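PDB 2WOL: clavulanic acid biosynthesis oligopeptide binding protein 2 from Streptomyces clavuligerus, which probably binds peptides as an extracellular solute-binding protein of family 5 and belongs to the clavulanic acid biosynthesis pathway. Local coordinates for residues A[393-398]-A[448-453]. Residues are numbered along the deposited sequence; the frame is centred on the assembly and turned at random.
Sequences AVIGTQ and LLVTDW
Gly396 is held by strand 448-453 through both its N-H and its C=O. Its N donates to Leu448 O at 2.8 Å. Its O accepts from Val450 N at 3.0 Å. A weak third bond runs from Leu448 N to Val394 O at 3.4 Å. Two CA-H...O contacts fill in the ladder, Ile395 CA to Leu448 O and Leu449 CA to Gly396 O. This is parallel pairing, with Ile395 opposite Leu448 and Gly396 opposite Leu449. Strand 391-398 sits between 418-425 and 448-453 in a mixed sheet, and helix 401-414 packs on it through Ile395 and Thr397. The helix belongs to a beta-alpha-beta unit linking 391-398 to its parallel neighbour 418-425. Apolar contacts gather on the face of Ile395 and Leu448. CG1 of Ile395 lies anti to the backbone N (chi1 -176°) and meets Leu448 CB at 3.8 Å. CD1 of Ile395 reaches on to Val450 CG2 at 3.6 Å. On this same face Thr397 and Val450 run side by side, with Thr397 OG1 3.9 Å from Val450 CB. On the other face, Leu449 CD2 lies over Gly396 CA at 3.9 Å, where glycine has no side chain.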
loop_
_atom_site.group_PDB
_atom_site.type_symbol
_atom_site.label_atom_id
_atom_site.label_comp_id
_atom_site.label_asym_id
_atom_site.label_seq_id
_atom_site.Cartn_x
_atom_site.Cartn_y
_atom_site.Cartn_z
ATOM N N ALA A 393 29.297 12.104 5.113
ATOM C CA ALA A 393 28.392 10.964 5.234
ATOM C C ALA A 393 27.989 10.427 3.865
ATOM O O ALA A 393 28.354 10.994 2.832
ATOM C CB ALA A 393 27.157 11.336 6.064
ATOM N N VAL A 394 27.243 9.323 3.877
ATOM C CA VAL A 394 26.782 8.663 2.660
ATOM C C VAL A 394 25.263 8.518 2.684
ATOM O O VAL A 394 24.683 8.091 3.688
ATOM C CB VAL A 394 27.433 7.256 2.484
ATOM C CG1 VAL A 394 26.970 6.594 1.195
ATOM C CG2 VAL A 394 28.955 7.359 2.501
ATOM N N ILE A 395 24.634 8.874 1.566
ATOM C CA ILE A 395 23.204 8.662 1.373
ATOM C C ILE A 395 22.967 7.491 0.415
ATOM O O ILE A 395 23.548 7.440 -0.672
ATOM C CB ILE A 395 22.469 9.961 0.903
ATOM C CG1 ILE A 395 20.954 9.721 0.801
ATOM C CG2 ILE A 395 23.076 10.524 -0.405
ATOM C CD1 ILE A 395 20.124 11.002 0.771
ATOM N N GLY A 396 22.128 6.550 0.841
ATOM C CA GLY A 396 21.763 5.401 0.015
ATOM C C GLY A 396 20.518 5.679 -0.805
ATOM O O GLY A 396 19.575 6.310 -0.321
ATOM N N THR A 397 20.510 5.203 -2.048
ATOM C CA THR A 397 19.398 5.462 -2.960
ATOM C C THR A 397 19.329 4.434 -4.094
ATOM O O THR A 397 20.180 3.548 -4.187
ATOM C CB THR A 397 19.478 6.900 -3.538
ATOM O OG1 THR A 397 18.254 7.220 -4.204
ATOM C CG2 THR A 397 20.642 7.046 -4.512
ATOM N N GLN A 398 18.292 4.553 -4.923
ATOM C CA GLN A 398 18.148 3.803 -6.176
ATOM C C GLN A 398 18.544 4.705 -7.332
ATOM O O GLN A 398 18.511 5.930 -7.203
ATOM C CB GLN A 398 16.681 3.433 -6.422
ATOM C CG GLN A 398 16.036 2.439 -5.486
ATOM C CD GLN A 398 14.580 2.167 -5.858
ATOM O OE1 GLN A 398 13.943 2.962 -6.557
ATOM N NE2 GLN A 398 14.051 1.041 -5.396
ATOM N N LEU A 448 21.989 8.106 5.738
ATOM C CA LEU A 448 20.707 8.551 5.195
ATOM C C LEU A 448 20.250 7.599 4.099
ATOM O O LEU A 448 21.080 7.023 3.388
ATOM C CB LEU A 448 20.803 9.972 4.621
ATOM C CG LEU A 448 21.477 11.066 5.453
ATOM C CD1 LEU A 448 22.908 11.268 4.967
ATOM C CD2 LEU A 448 20.711 12.372 5.371
ATOM N N LEU A 449 18.934 7.450 3.964
ATOM C CA LEU A 449 18.331 6.575 2.956
ATOM C C LEU A 449 17.120 7.251 2.340
ATOM O O LEU A 449 16.273 7.788 3.064
ATOM C CB LEU A 449 17.897 5.246 3.584
ATOM C CG LEU A 449 19.000 4.298 4.063
ATOM C CD1 LEU A 449 18.430 3.224 4.980
ATOM C CD2 LEU A 449 19.701 3.667 2.855
ATOM N N VAL A 450 17.035 7.220 1.011
ATOM C CA VAL A 450 15.868 7.738 0.299
ATOM C C VAL A 450 14.904 6.594 0.034
ATOM O O VAL A 450 15.296 5.550 -0.489
ATOM C CB VAL A 450 16.252 8.382 -1.058
ATOM C CG1 VAL A 450 15.002 8.882 -1.803
ATOM C CG2 VAL A 450 17.235 9.519 -0.855
ATOM N N THR A 451 13.637 6.783 0.387
ATOM C CA THR A 451 12.640 5.772 0.069
ATOM C C THR A 451 11.234 6.344 -0.061
ATOM O O THR A 451 11.012 7.529 0.176
ATOM C CB THR A 451 12.686 4.581 1.069
ATOM O OG1 THR A 451 12.010 3.455 0.497
ATOM C CG2 THR A 451 12.058 4.941 2.407
ATOM N N ASP A 452 10.301 5.495 -0.475
ATOM C CA ASP A 452 8.885 5.823 -0.421
ATOM C C ASP A 452 8.147 4.657 0.216
ATOM O O ASP A 452 8.657 3.535 0.235
ATOM C CB ASP A 452 8.328 6.202 -1.801
ATOM C CG ASP A 452 8.236 5.026 -2.762
ATOM O OD1 ASP A 452 9.011 4.054 -2.644
ATOM O OD2 ASP A 452 7.378 5.092 -3.668
ATOM N N TRP A 453 6.966 4.934 0.758
ATOM C CA TRP A 453 6.230 3.963 1.553
ATOM C C TRP A 453 4.735 4.192 1.414
ATOM O O TRP A 453 4.273 5.332 1.440
ATOM C CB TRP A 453 6.632 4.082 3.026
ATOM C CG TRP A 453 5.669 3.437 3.982
ATOM C CD1 TRP A 453 4.779 4.077 4.800
ATOM C CD2 TRP A 453 5.493 2.034 4.218
ATOM N NE1 TRP A 453 4.064 3.160 5.528
ATOM C CE2 TRP A 453 4.482 1.899 5.195
ATOM C CE3 TRP A 453 6.093 0.878 3.699
ATOM C CZ2 TRP A 453 4.055 0.653 5.665
ATOM C CZ3 TRP A 453 5.674 -0.360 4.177
ATOM C CH2 TRP A 453 4.660 -0.460 5.145
#